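Local coordinates for protein enoyl-CoA hydratase (Mycobacterium tuberculosis, PDB 5KJP) that probably catalyses the reversible hydration of 2-enoyl-CoA thioesters to 3-hydroxyacyl-CoA in fatty acid metabolism, as a trimeric member of the crotonase superfamily, at residues 51-57 with 99-105; 121-127 with 153-157. One frame throughout, in Å; residues are numbered along the deposited sequence.

Contact 1: 51-57 with 99-105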
loop_
_atom_site.group_PDB
_atom_site.type_symbol
_atom_site.label_atom_id
_atom_site.label_comp_id
_atom_site.label_asym_id
_atom_site.label_seq_id
_atom_site.Cartn_x
_atom_site.Cartn_y
_atom_site.Cartn_z
HETATM N N MSE A 51 -11.460 24.992 -7.822
HETATM C CA MSE A 51 -10.651 24.024 -8.556
HETATM C C MSE A 51 -10.578 24.391 -10.042
HETATM O O MSE A 51 -9.525 24.222 -10.675
HETATM C CB MSE A 51 -11.200 22.602 -8.372
HETATM C CG MSE A 51 -11.172 22.089 -6.932
HETATM SE SE MSE A 51 -9.466 22.376 -5.988
HETATM C CE MSE A 51 -10.136 22.158 -4.160
ATOM N N ASP A 52 -11.682 24.901 -10.594
ATOM C CA ASP A 52 -11.692 25.390 -11.975
ATOM C C ASP A 52 -10.724 26.552 -12.124
ATOM O O ASP A 52 -9.997 26.655 -13.118
ATOM C CB ASP A 52 -13.095 25.835 -12.417
ATOM C CG ASP A 52 -14.070 24.678 -12.539
ATOM O OD1 ASP A 52 -13.623 23.512 -12.546
ATOM O OD2 ASP A 52 -15.288 24.935 -12.632
ATOM N N GLN A 53 -10.717 27.430 -11.126
ATOM C CA GLN A 53 -9.830 28.585 -11.146
ATOM C C GLN A 53 -8.370 28.148 -11.112
ATOM O O GLN A 53 -7.547 28.636 -11.892
ATOM C CB GLN A 53 -10.124 29.508 -9.968
ATOM C CG GLN A 53 -9.239 30.744 -9.923
ATOM C CD GLN A 53 -9.547 31.631 -8.730
ATOM O OE1 GLN A 53 -10.530 31.415 -8.019
ATOM N NE2 GLN A 53 -8.701 32.627 -8.496
ATOM N N LEU A 54 -8.062 27.236 -10.192
ATOM C CA LEU A 54 -6.725 26.664 -10.072
ATOM C C LEU A 54 -6.226 26.127 -11.406
ATOM O O LEU A 54 -5.163 26.519 -11.881
ATOM C CB LEU A 54 -6.708 25.538 -9.029
ATOM C CG LEU A 54 -5.445 24.665 -9.015
ATOM C CD1 LEU A 54 -4.219 25.472 -8.559
ATOM C CD2 LEU A 54 -5.657 23.423 -8.145
ATOM N N ASP A 55 -7.007 25.241 -12.015
ATOM C CA ASP A 55 -6.541 24.536 -13.203
ATOM C C ASP A 55 -6.541 25.439 -14.437
ATOM O O ASP A 55 -5.752 25.233 -15.361
ATOM C CB ASP A 55 -7.391 23.286 -13.454
ATOM C CG ASP A 55 -6.987 22.115 -12.562
ATOM O OD1 ASP A 55 -5.899 22.178 -11.945
ATOM O OD2 ASP A 55 -7.754 21.132 -12.477
ATOM N N GLY A 56 -7.400 26.452 -14.438
ATOM C CA GLY A 56 -7.544 27.319 -15.596
ATOM C C GLY A 56 -6.592 28.501 -15.647
ATOM O O GLY A 56 -6.419 29.117 -16.698
ATOM N N ASP A 57 -5.972 28.827 -14.519
ATOM C CA ASP A 57 -5.142 30.027 -14.434
ATOM C C ASP A 57 -3.663 29.662 -14.536
ATOM O O ASP A 57 -3.122 28.985 -13.666
ATOM C CB ASP A 57 -5.432 30.773 -13.127
ATOM C CG ASP A 57 -4.734 32.125 -13.037
ATOM O OD1 ASP A 57 -3.781 32.393 -13.800
ATOM O OD2 ASP A 57 -5.147 32.927 -12.176
ATOM N N ARG A 99 -14.021 14.660 -9.159
ATOM C CA ARG A 99 -13.316 15.403 -10.196
ATOM C C ARG A 99 -12.125 16.144 -9.587
ATOM O O ARG A 99 -12.120 17.376 -9.524
ATOM C CB ARG A 99 -14.271 16.383 -10.889
ATOM C CG ARG A 99 -13.687 17.114 -12.090
ATOM C CD ARG A 99 -14.579 18.269 -12.515
ATOM N NE ARG A 99 -13.918 19.136 -13.488
ATOM C CZ ARG A 99 -13.761 18.838 -14.776
ATOM N NH1 ARG A 99 -14.221 17.691 -15.261
ATOM N NH2 ARG A 99 -13.144 19.693 -15.581
ATOM N N PRO A 100 -11.109 15.395 -9.125
ATOM C CA PRO A 100 -9.943 16.028 -8.498
ATOM C C PRO A 100 -9.215 16.934 -9.490
ATOM O O PRO A 100 -9.219 16.648 -10.689
ATOM C CB PRO A 100 -9.062 14.836 -8.085
ATOM C CG PRO A 100 -9.939 13.629 -8.188
ATOM C CD PRO A 100 -10.955 13.933 -9.230
ATOM N N PRO A 101 -8.602 18.021 -9.002
ATOM C CA PRO A 101 -7.921 18.953 -9.907
ATOM C C PRO A 101 -6.716 18.322 -10.597
ATOM O O PRO A 101 -6.193 17.300 -10.142
ATOM C CB PRO A 101 -7.472 20.086 -8.975
ATOM C CG PRO A 101 -7.318 19.418 -7.645
ATOM C CD PRO A 101 -8.415 18.385 -7.587
ATOM N N THR A 102 -6.288 18.941 -11.690
ATOM C CA THR A 102 -5.081 18.538 -12.398
ATOM C C THR A 102 -3.825 18.967 -11.642
ATOM O O THR A 102 -2.888 18.188 -11.471
ATOM C CB THR A 102 -5.075 19.130 -13.807
ATOM O OG1 THR A 102 -6.202 18.615 -14.527
ATOM C CG2 THR A 102 -3.781 18.786 -14.547
ATOM N N LYS A 103 -3.820 20.212 -11.183
ATOM C CA LYS A 103 -2.686 20.743 -10.434
ATOM C C LYS A 103 -2.700 20.205 -8.996
ATOM O O LYS A 103 -3.732 19.737 -8.527
ATOM C CB LYS A 103 -2.719 22.271 -10.465
ATOM C CG LYS A 103 -2.465 22.832 -11.861
ATOM C CD LYS A 103 -2.602 24.354 -11.907
ATOM C CE LYS A 103 -2.481 24.860 -13.336
ATOM N NZ LYS A 103 -2.870 26.294 -13.453
ATOM N N PRO A 104 -1.549 20.250 -8.298
ATOM C CA PRO A 104 -1.509 19.695 -6.939
ATOM C C PRO A 104 -2.409 20.439 -5.949
ATOM O O PRO A 104 -2.557 21.665 -5.992
ATOM C CB PRO A 104 -0.031 19.834 -6.537
ATOM C CG PRO A 104 0.708 19.938 -7.826
ATOM C CD PRO A 104 -0.213 20.673 -8.757
ATOM N N LEU A 105 -3.024 19.659 -5.070
ATOM C CA LEU A 105 -3.885 20.178 -4.028
ATOM C C LEU A 105 -3.438 19.640 -2.680
ATOM O O LEU A 105 -3.291 18.428 -2.495
ATOM C CB LEU A 105 -5.342 19.796 -4.295
ATOM C CG LEU A 105 -6.354 20.165 -3.212
ATOM C CD1 LEU A 105 -6.453 21.685 -3.023
ATOM C CD2 LEU A 105 -7.708 19.555 -3.556
#
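K103, D55 and M51 carry most of the meeting between the last turns of helix 41-56 and the proline-rich segment 99-105, a loop that runs into strand 105-109. The carboxylate of D55 reaches across to two consecutive backbone amides, one for each oxygen: T102 N donates to OD2 at 2.8 Å and K103 N to OD1 at 3.0 Å. Both bonds are nearly straight (174° and 167°), and both meet the carboxylate on its syn side, somewhat out of its plane. Held at both oxygens, the group is fixed in rotation and in turn pins the bend of the loop at T102.

The extended side chain of K103 lies antiparallel to that of L54. Its CD lies 3.9 Å from L54 CD1, while NZ comes in the carbonyl plane to donate to L54 O at 2.8 Å. The ammonium thus bonds one carbonyl of the last turn, L54 O, and one beyond the helix, L60 O; the helix dipole would probably favour a positive charge here.

M51, present as selenomethionine, bends at chi2 (-47°), which brings SE to 4.0 Å from P101 CG and CE to 3.6 Å from L105 CD2. L54 CD2 packs on the same proline ring, at P101 CB (3.9 Å).

Below this apolar layer M51 touches I28, and L54 touches A63, so the helix end rests on strands 25-30 and 62-67. On the loop side T102 and K103 pack against V213 of helix 209-221, and L105 begins strand 105-109.

Contact 2: 121-127 with 153-157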
loop_
_atom_site.group_PDB
_atom_site.type_symbol
_atom_site.label_atom_id
_atom_site.label_comp_id
_atom_site.label_asym_id
_atom_site.label_seq_id
_atom_site.Cartn_x
_atom_site.Cartn_y
_atom_site.Cartn_z
ATOM N N ALA A 121 -10.341 15.602 2.037
ATOM C CA ALA A 121 -8.902 15.476 2.258
ATOM C C ALA A 121 -8.306 14.378 1.373
ATOM O O ALA A 121 -7.218 14.539 0.827
ATOM C CB ALA A 121 -8.603 15.199 3.738
ATOM N N LEU A 122 -9.029 13.272 1.226
ATOM C CA LEU A 122 -8.571 12.153 0.396
ATOM C C LEU A 122 -8.536 12.502 -1.086
ATOM O O LEU A 122 -7.766 11.921 -1.849
ATOM C CB LEU A 122 -9.467 10.924 0.611
ATOM C CG LEU A 122 -9.246 10.226 1.949
ATOM C CD1 LEU A 122 -10.342 9.205 2.201
ATOM C CD2 LEU A 122 -7.875 9.552 1.955
ATOM N N ALA A 123 -9.377 13.445 -1.495
ATOM C CA ALA A 123 -9.396 13.879 -2.888
ATOM C C ALA A 123 -8.235 14.830 -3.187
ATOM O O ALA A 123 -7.903 15.063 -4.349
ATOM C CB ALA A 123 -10.724 14.539 -3.220
ATOM N N ALA A 124 -7.634 15.386 -2.138
ATOM C CA ALA A 124 -6.405 16.163 -2.281
ATOM C C ALA A 124 -5.224 15.209 -2.463
ATOM O O ALA A 124 -5.366 14.004 -2.282
ATOM C CB ALA A 124 -6.185 17.069 -1.066
ATOM N N ASP A 125 -4.063 15.748 -2.818
ATOM C CA ASP A 125 -2.888 14.923 -3.082
ATOM C C ASP A 125 -2.033 14.742 -1.844
ATOM O O ASP A 125 -1.375 13.717 -1.667
ATOM C CB ASP A 125 -2.051 15.554 -4.184
ATOM C CG ASP A 125 -2.848 15.788 -5.436
ATOM O OD1 ASP A 125 -3.405 14.802 -5.966
ATOM O OD2 ASP A 125 -2.942 16.954 -5.865
ATOM N N LEU A 126 -2.036 15.770 -1.008
ATOM C CA LEU A 126 -1.167 15.833 0.150
ATOM C C LEU A 126 -1.974 16.370 1.316
ATOM O O LEU A 126 -2.889 17.180 1.124
ATOM C CB LEU A 126 0.036 16.736 -0.124
ATOM C CG LEU A 126 0.886 16.393 -1.347
ATOM C CD1 LEU A 126 1.887 17.487 -1.643
ATOM C CD2 LEU A 126 1.602 15.071 -1.112
ATOM N N ILE A 127 -1.642 15.916 2.520
ATOM C CA ILE A 127 -2.325 16.388 3.713
ATOM C C ILE A 127 -1.339 16.893 4.758
ATOM O O ILE A 127 -0.407 16.188 5.159
ATOM C CB ILE A 127 -3.206 15.278 4.336
ATOM C CG1 ILE A 127 -4.277 14.815 3.338
ATOM C CG2 ILE A 127 -3.846 15.777 5.641
ATOM C CD1 ILE A 127 -5.089 13.597 3.805
ATOM N N ARG A 153 -10.531 5.442 -1.717
ATOM C CA ARG A 153 -9.208 6.045 -1.590
ATOM C C ARG A 153 -8.478 5.716 -0.285
ATOM O O ARG A 153 -7.261 5.537 -0.298
ATOM C CB ARG A 153 -9.317 7.563 -1.750
ATOM C CG ARG A 153 -9.683 7.972 -3.173
ATOM C CD ARG A 153 -9.974 9.464 -3.309
ATOM N NE ARG A 153 -10.214 9.796 -4.714
ATOM C CZ ARG A 153 -11.228 10.534 -5.155
ATOM N NH1 ARG A 153 -12.110 11.036 -4.303
ATOM N NH2 ARG A 153 -11.355 10.769 -6.457
ATOM N N LEU A 154 -9.196 5.640 0.834
ATOM C CA LEU A 154 -8.532 5.362 2.107
ATOM C C LEU A 154 -7.692 4.075 2.092
ATOM O O LEU A 154 -6.559 4.102 2.569
ATOM C CB LEU A 154 -9.542 5.305 3.257
ATOM C CG LEU A 154 -8.913 5.334 4.654
ATOM C CD1 LEU A 154 -8.038 6.570 4.845
ATOM C CD2 LEU A 154 -10.004 5.271 5.720
ATOM N N PRO A 155 -8.221 2.955 1.547
ATOM C CA PRO A 155 -7.380 1.748 1.519
ATOM C C PRO A 155 -6.149 1.879 0.625
ATOM O O PRO A 155 -5.270 1.022 0.666
ATOM C CB PRO A 155 -8.323 0.668 0.968
ATOM C CG PRO A 155 -9.706 1.196 1.213
ATOM C CD PRO A 155 -9.564 2.680 1.005
ATOM N N GLU A 156 -6.088 2.933 -0.175
ATOM C CA GLU A 156 -4.931 3.157 -1.028
ATOM C C GLU A 156 -3.939 4.118 -0.390
ATOM O O GLU A 156 -2.817 4.259 -0.875
ATOM C CB GLU A 156 -5.358 3.700 -2.389
ATOM C CG GLU A 156 -6.260 2.775 -3.177
ATOM C CD GLU A 156 -6.728 3.408 -4.479
ATOM O OE1 GLU A 156 -6.484 4.618 -4.671
ATOM O OE2 GLU A 156 -7.329 2.693 -5.305
ATOM N N ARG A 157 -4.345 4.775 0.692
ATOM C CA ARG A 157 -3.505 5.776 1.344
ATOM C C ARG A 157 -2.869 5.245 2.626
ATOM O O ARG A 157 -1.777 5.664 3.002
ATOM C CB ARG A 157 -4.321 7.033 1.654
ATOM C CG ARG A 157 -4.715 7.847 0.423
ATOM C CD ARG A 157 -3.601 8.802 -0.017
ATOM N NE ARG A 157 -3.817 10.179 0.441
ATOM C CZ ARG A 157 -4.666 11.037 -0.126
ATOM N NH1 ARG A 157 -5.389 10.655 -1.171
ATOM N NH2 ARG A 157 -4.798 12.275 0.357
#
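The guanidinium of R157, in the conformer described here, one of two modelled, is inserted among the carbonyls where helix 116-123 gives way to strand 126-130. Its NH1 donates to L122 O at 2.8 Å, tilted from both the carbonyl and the guanidinium planes, while NH2 makes two weak bonds, to A121 O (3.3 Å) and A124 O (3.2 Å). In this conformer three backbone oxygens around the end of the helix therefore share one cationic group. The chain bends at chi2 (-84°) and again at chi3 (-99°), turning the group back toward these acceptors.

L122 covers one guanidinium face: its CD2 stands 4.1 Å above the plane, over the centre, and also touches R157 CG at 3.9 Å. D125 O lies over the opposite face, toward the rim, a contact that gives this buried oxygen no hydrogen bond; it has no partner in the model. I127 CG1 reaches the edge in plane. The other branch of L122, CD1, packs obliquely on L154 CB at 4.1 Å.

R153, one turn earlier, is extended from CG to NE and passes L122 O, with CD 3.6 Å from it. One face of its guanidinium lies over A123 CA, and NH1 is hydrogen-bonded to T97 O.

Farther out, L122 rests on L183, L154 on A163 of helix 160-169, and R157 on Y160 of the second subunit; R153 packs on F231 of the third. Within the crotonase fold, the turn from helix 116-123 into strand 126-130 of the six-stranded sheet is thus held by an arginine from helix 150-157.

How the contacts relate
Along the chain both segments of contact 1 precede those of contact 2, and their centres lie 16 Å apart in the same crotonase core. They meet where L105 enters strand 105-109: L105 O lies 2.8 Å from D125 N, a probable hydrogen bond, beside the neighbouring strand 126-130 of the six-stranded sheet. D125 OD2 accepts from L105 N and pairs with K216, whose NZ also bonds to the carbonyls of P101 and K103, so helix 209-221 ties the two regions together. Contact 1 joins the end of helix 41-56 to the loop entering the sheet and touches the second subunit through P104 alone; contact 2, nearer the chain centre, meets both other subunits.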